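Local coordinates for aldehyde dehydrogenase (Trypanosoma brucei, PDB 5MYP), which probably oxidises aldehydes to the corresponding carboxylic acids, with NAD+ as the hydride acceptor, at residues L78-E83 against P137-L142; K241-R246 against S273-A278. One frame throughout, in Å; residues are numbered along the deposited sequence.

How the contacts relate
Contacts 1 and 2 each pair two helices through a few apolar side chains, but they share no element: helices 69-95 and 132-143 form the first, helices 240-252 and 272-287 the second. The centre of contact 1 is about 13 Å from the chain centre and that of contact 2 about 27 Å; both are buried, though Ala-278 in contact 2 is partly exposed. In contact 1, leucines meet beside a buried glutamate whose carboxylate is held by groups outside the two segments. Contact 2 is a close alanine pair with a valine-leucine touch at its side, and its Lys-241 to Glu-245 salt bridge stays within one helix. The second subunit reaches residues of both.

Contact 1 (L78-E83 against P137-L142)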
loop_
_atom_site.group_PDB
_atom_site.type_symbol
_atom_site.label_atom_id
_atom_site.label_comp_id
_atom_site.label_asym_id
_atom_site.label_seq_id
_atom_site.Cartn_x
_atom_site.Cartn_y
_atom_site.Cartn_z
ATOM N N LEU A 78 7.538 -26.357 8.024
ATOM C CA LEU A 78 7.685 -25.746 9.353
ATOM C C LEU A 78 7.294 -24.256 9.403
ATOM O O LEU A 78 6.602 -23.852 10.334
ATOM C CB LEU A 78 9.099 -25.967 9.926
ATOM C CG LEU A 78 9.467 -27.398 10.336
ATOM C CD1 LEU A 78 10.930 -27.456 10.758
ATOM C CD2 LEU A 78 8.564 -27.929 11.441
ATOM N N PRO A 79 7.729 -23.441 8.415
ATOM C CA PRO A 79 7.245 -22.049 8.362
ATOM C C PRO A 79 5.725 -21.903 8.242
ATOM O O PRO A 79 5.153 -21.011 8.862
ATOM C CB PRO A 79 7.939 -21.486 7.119
ATOM C CG PRO A 79 9.209 -22.244 7.048
ATOM C CD PRO A 79 8.869 -23.642 7.502
ATOM N N LEU A 80 5.086 -22.774 7.459
ATOM C CA LEU A 80 3.623 -22.786 7.362
ATOM C C LEU A 80 2.954 -23.144 8.689
ATOM O O LEU A 80 1.984 -22.500 9.080
ATOM C CB LEU A 80 3.145 -23.734 6.255
ATOM C CG LEU A 80 3.303 -23.219 4.821
ATOM C CD1 LEU A 80 2.948 -24.318 3.839
ATOM C CD2 LEU A 80 2.455 -21.977 4.569
ATOM N N ARG A 81 3.472 -24.164 9.371
ATOM C CA ARG A 81 2.958 -24.556 10.690
ATOM C C ARG A 81 3.065 -23.407 11.690
ATOM O O ARG A 81 2.098 -23.098 12.391
ATOM C CB ARG A 81 3.704 -25.784 11.225
ATOM C CG ARG A 81 3.076 -26.396 12.461
ATOM C CD ARG A 81 3.929 -27.516 13.013
ATOM N NE ARG A 81 5.081 -26.990 13.747
ATOM C CZ ARG A 81 6.113 -27.718 14.177
ATOM N NH1 ARG A 81 6.181 -29.031 13.944
ATOM N NH2 ARG A 81 7.102 -27.122 14.844
ATOM N N ASN A 82 4.232 -22.768 11.734
ATOM C CA ASN A 82 4.460 -21.620 12.616
ATOM C C ASN A 82 3.553 -20.437 12.277
ATOM O O ASN A 82 3.089 -19.742 13.178
ATOM C CB ASN A 82 5.929 -21.177 12.572
ATOM C CG ASN A 82 6.880 -22.227 13.133
ATOM O OD1 ASN A 82 6.485 -23.104 13.904
ATOM N ND2 ASN A 82 8.143 -22.144 12.735
ATOM N N GLU A 83 3.305 -20.217 10.986
ATOM C CA GLU A 83 2.405 -19.146 10.533
ATOM C C GLU A 83 0.974 -19.363 11.023
ATOM O O GLU A 83 0.345 -18.427 11.513
ATOM C CB GLU A 83 2.413 -19.035 9.002
ATOM C CG GLU A 83 1.696 -17.810 8.441
ATOM C CD GLU A 83 2.443 -16.506 8.664
ATOM O OE1 GLU A 83 3.636 -16.524 9.043
ATOM O OE2 GLU A 83 1.833 -15.440 8.438
ATOM N N PRO A 137 0.395 -16.565 2.139
ATOM C CA PRO A 137 -0.510 -15.423 1.915
ATOM C C PRO A 137 -1.982 -15.733 2.212
ATOM O O PRO A 137 -2.669 -14.913 2.814
ATOM C CB PRO A 137 -0.334 -15.108 0.419
ATOM C CG PRO A 137 0.964 -15.719 0.038
ATOM C CD PRO A 137 1.129 -16.922 0.912
ATOM N N LEU A 138 -2.448 -16.908 1.783
ATOM C CA LEU A 138 -3.829 -17.335 2.023
ATOM C C LEU A 138 -4.187 -17.333 3.514
ATOM O O LEU A 138 -5.231 -16.809 3.895
ATOM C CB LEU A 138 -4.077 -18.725 1.427
ATOM C CG LEU A 138 -5.476 -19.322 1.618
ATOM C CD1 LEU A 138 -6.533 -18.444 0.954
ATOM C CD2 LEU A 138 -5.523 -20.743 1.085
ATOM N N LEU A 139 -3.320 -17.915 4.343
ATOM C CA LEU A 139 -3.547 -17.959 5.796
ATOM C C LEU A 139 -3.800 -16.560 6.361
ATOM O O LEU A 139 -4.742 -16.355 7.128
ATOM C CB LEU A 139 -2.362 -18.605 6.515
ATOM C CG LEU A 139 -2.173 -20.105 6.299
ATOM C CD1 LEU A 139 -0.793 -20.536 6.767
ATOM C CD2 LEU A 139 -3.265 -20.888 7.011
ATOM N N GLY A 140 -2.964 -15.609 5.950
ATOM C CA GLY A 140 -3.122 -14.211 6.328
ATOM C C GLY A 140 -4.430 -13.582 5.876
ATOM O O GLY A 140 -5.081 -12.884 6.648
ATOM N N ALA A 141 -4.808 -13.830 4.624
ATOM C CA ALA A 141 -6.061 -13.295 4.072
ATOM C C ALA A 141 -7.287 -13.816 4.832
ATOM O O ALA A 141 -8.211 -13.059 5.110
ATOM C CB ALA A 141 -6.177 -13.623 2.587
ATOM N N LEU A 142 -7.268 -15.102 5.181
ATOM C CA LEU A 142 -8.373 -15.721 5.912
ATOM C C LEU A 142 -8.407 -15.296 7.385
ATOM O O LEU A 142 -9.489 -15.155 7.964
ATOM C CB LEU A 142 -8.306 -17.245 5.791
ATOM C CG LEU A 142 -8.441 -17.789 4.360
ATOM C CD1 LEU A 142 -8.086 -19.261 4.290
ATOM C CD2 LEU A 142 -9.839 -17.540 3.800
#
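Leu-139 reaches from helix 132-143 to helix 69-95 and does all the touching on its side through one methyl, CD1. That carbon lies 4.2 Å from CD2 of Leu-80, the two leucine side chains crossing at about a right angle. It also comes within 4.1 Å of the Leu-80 carbonyl O, a contact of carbon with backbone and not a polar bond. CD1 of Leu-139 also meets the aliphatic part of Glu-83, at 4.1 Å from CG and 4.2 Å from CB; here the two side chains run past each other in opposite directions. The methyl is thus set against two residues one turn apart on the same helix, and the CA atoms of Glu-83 and Leu-139 are the nearest pair, at 7.7 Å.

Helix 132-143 is the connection of a beta-alpha-beta unit, between the parallel neighbours 110-124 and 147-151 of the Rossmann-like NAD-binding domain of aldehyde dehydrogenases, and helix 69-95 packs against it.

Polar partners outside the two segments take up the acid end of Glu-83. Its side chain leaves the helix with CG anti to the backbone N (chi1 -170°) and then bends at chi2, 72°, which lets CB and CG pack on leucine while the carboxylate of this buried residue turns elsewhere. There OE2 accepts a hydrogen bond from the backbone N of Gly-446, and OE1 one from NE2 of Gln-136, so each oxygen has a donor. The Glu-83 side chain is about 11 Å from that of Glu-223, a predicted active-site residue. Leu-43 and Leu-46 of helix 36-52 also touch Leu-139, while Leu-80 also touches Leu-132 and Leu-135, earlier on helix 132-143, which extends the contact along that helix.

Contact 2 (K241-R246 against S273-A278); sequences KVVAER and SVLVDA
Beside the touching alanines Ala-244 and Ala-278, the flat groups of 241-246, the Arg-246 guanidinium and the Glu-245 carboxylate, take no part in the touch with 273-278. The Arg-246 guanidinium carries CG1 of Val-242 over one face, 3.2 Å above the plane and displaced toward the rim. Its NH1 donates to the O of Asn-420 and to the O of Gly-463 of the second subunit, bonds that limit its rotation. The Glu-245 carboxylate takes NZ of Lys-241, one turn earlier, on the syn side of OE2, 31° out of its plane. This salt bridge measures 3.1 Å, and the lysine reaches it by folding its far end, with chi3 at 94° and chi4 at 82°.

Helix 240-252 is the crossover helix of a beta-alpha-beta unit, joining the parallel neighbours 229-232 and 264-268 of the second large sheet; helix 272-287 follows directly from strand 264-268.

The two helices come together through small residues. The CA atoms of Ala-244 and Ala-278 are 5.6 Å apart, and CB of Ala-244 presses on CB of Ala-278 at 3.5 Å, tighter than usual for two carbons. The same methyl lies 3.4 Å from the Ala-278 carbonyl C. At the side of this pair Val-243 CG1 meets Leu-275 CD1 at 4.1 Å, the two side chains crossing nearly perpendicularly. With CG anti to the backbone N, Leu-275 brings CD1 to Val-243; it also packs on Val-265 and Val-267 of strand 264-268, while Phe-464 of the second subunit touches Val-243.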
loop_
_atom_site.group_PDB
_atom_site.type_symbol
_atom_site.label_atom_id
_atom_site.label_comp_id
_atom_site.label_asym_id
_atom_site.label_seq_id
_atom_site.Cartn_x
_atom_site.Cartn_y
_atom_site.Cartn_z
ATOM N N LYS A 241 35.033 -19.631 7.515
ATOM C CA LYS A 241 34.347 -20.913 7.309
ATOM C C LYS A 241 32.834 -20.781 7.497
ATOM O O LYS A 241 32.062 -21.301 6.688
ATOM C CB LYS A 241 34.897 -21.996 8.243
ATOM C CG LYS A 241 34.510 -23.406 7.824
ATOM C CD LYS A 241 35.310 -24.476 8.563
ATOM C CE LYS A 241 34.586 -24.979 9.797
ATOM N NZ LYS A 241 33.563 -26.008 9.461
ATOM N N VAL A 242 32.421 -20.080 8.553
ATOM C CA VAL A 242 30.997 -19.853 8.831
ATOM C C VAL A 242 30.383 -18.895 7.793
ATOM O O VAL A 242 29.243 -19.099 7.365
ATOM C CB VAL A 242 30.761 -19.324 10.268
ATOM C CG1 VAL A 242 29.292 -18.964 10.492
ATOM C CG2 VAL A 242 31.219 -20.353 11.293
ATOM N N VAL A 243 31.142 -17.869 7.402
ATOM C CA VAL A 243 30.736 -16.946 6.332
ATOM C C VAL A 243 30.410 -17.736 5.062
ATOM O O VAL A 243 29.334 -17.574 4.485
ATOM C CB VAL A 243 31.834 -15.886 6.025
ATOM C CG1 VAL A 243 31.527 -15.107 4.744
ATOM C CG2 VAL A 243 32.005 -14.920 7.192
ATOM N N ALA A 244 31.338 -18.600 4.657
ATOM C CA ALA A 244 31.205 -19.383 3.425
ATOM C C ALA A 244 30.091 -20.426 3.504
ATOM O O ALA A 244 29.384 -20.656 2.519
ATOM C CB ALA A 244 32.529 -20.049 3.078
ATOM N N GLU A 245 29.948 -21.061 4.667
ATOM C CA GLU A 245 28.888 -22.048 4.876
ATOM C C GLU A 245 27.491 -21.434 4.762
ATOM O O GLU A 245 26.605 -22.023 4.143
ATOM C CB GLU A 245 29.060 -22.758 6.223
ATOM C CG GLU A 245 30.162 -23.816 6.193
ATOM C CD GLU A 245 30.564 -24.329 7.567
ATOM O OE1 GLU A 245 30.264 -23.675 8.592
ATOM O OE2 GLU A 245 31.202 -25.403 7.615
ATOM N N ARG A 246 27.311 -20.246 5.335
ATOM C CA ARG A 246 26.021 -19.555 5.278
ATOM C C ARG A 246 25.685 -19.091 3.857
ATOM O O ARG A 246 24.566 -19.309 3.387
ATOM C CB ARG A 246 25.981 -18.398 6.278
ATOM C CG ARG A 246 25.927 -18.905 7.711
ATOM C CD ARG A 246 26.090 -17.821 8.759
ATOM N NE ARG A 246 26.066 -18.410 10.102
ATOM C CZ ARG A 246 26.058 -17.730 11.250
ATOM N NH1 ARG A 246 26.065 -16.400 11.267
ATOM N NH2 ARG A 246 26.044 -18.397 12.404
ATOM N N SER A 273 40.643 -14.440 -2.125
ATOM C CA SER A 273 41.158 -15.806 -2.234
ATOM C C SER A 273 40.659 -16.696 -1.099
ATOM O O SER A 273 40.189 -17.802 -1.351
ATOM C CB SER A 273 42.690 -15.821 -2.281
ATOM O OG SER A 273 43.178 -17.135 -2.500
ATOM N N VAL A 274 40.761 -16.212 0.140
ATOM C CA VAL A 274 40.284 -16.982 1.303
ATOM C C VAL A 274 38.776 -17.267 1.257
ATOM O O VAL A 274 38.348 -18.361 1.624
ATOM C CB VAL A 274 40.673 -16.354 2.669
ATOM C CG1 VAL A 274 42.185 -16.389 2.858
ATOM C CG2 VAL A 274 40.132 -14.937 2.843
ATOM N N LEU A 275 37.987 -16.301 0.784
ATOM C CA LEU A 275 36.541 -16.498 0.643
ATOM C C LEU A 275 36.222 -17.563 -0.400
ATOM O O LEU A 275 35.439 -18.473 -0.137
ATOM C CB LEU A 275 35.830 -15.189 0.277
ATOM C CG LEU A 275 34.316 -15.259 0.028
ATOM C CD1 LEU A 275 33.575 -15.847 1.220
ATOM C CD2 LEU A 275 33.780 -13.882 -0.316
ATOM N N VAL A 276 36.836 -17.441 -1.575
ATOM C CA VAL A 276 36.585 -18.371 -2.683
ATOM C C VAL A 276 36.981 -19.799 -2.291
ATOM O O VAL A 276 36.234 -20.740 -2.550
ATOM C CB VAL A 276 37.290 -17.909 -3.981
ATOM C CG1 VAL A 276 37.269 -18.991 -5.052
ATOM C CG2 VAL A 276 36.639 -16.630 -4.506
ATOM N N ASP A 277 38.141 -19.947 -1.653
ATOM C CA ASP A 277 38.579 -21.249 -1.135
ATOM C C ASP A 277 37.608 -21.806 -0.092
ATOM O O ASP A 277 37.278 -22.990 -0.128
ATOM C CB ASP A 277 39.987 -21.159 -0.528
ATOM C CG ASP A 277 41.080 -20.972 -1.580
ATOM O OD1 ASP A 277 40.784 -20.918 -2.796
ATOM O OD2 ASP A 277 42.259 -20.883 -1.179
ATOM N N ALA A 278 37.152 -20.951 0.824
ATOM C CA ALA A 278 36.184 -21.353 1.851
ATOM C C ALA A 278 34.840 -21.768 1.248
ATOM O O ALA A 278 34.245 -22.757 1.679
ATOM C CB ALA A 278 35.989 -20.241 2.872
#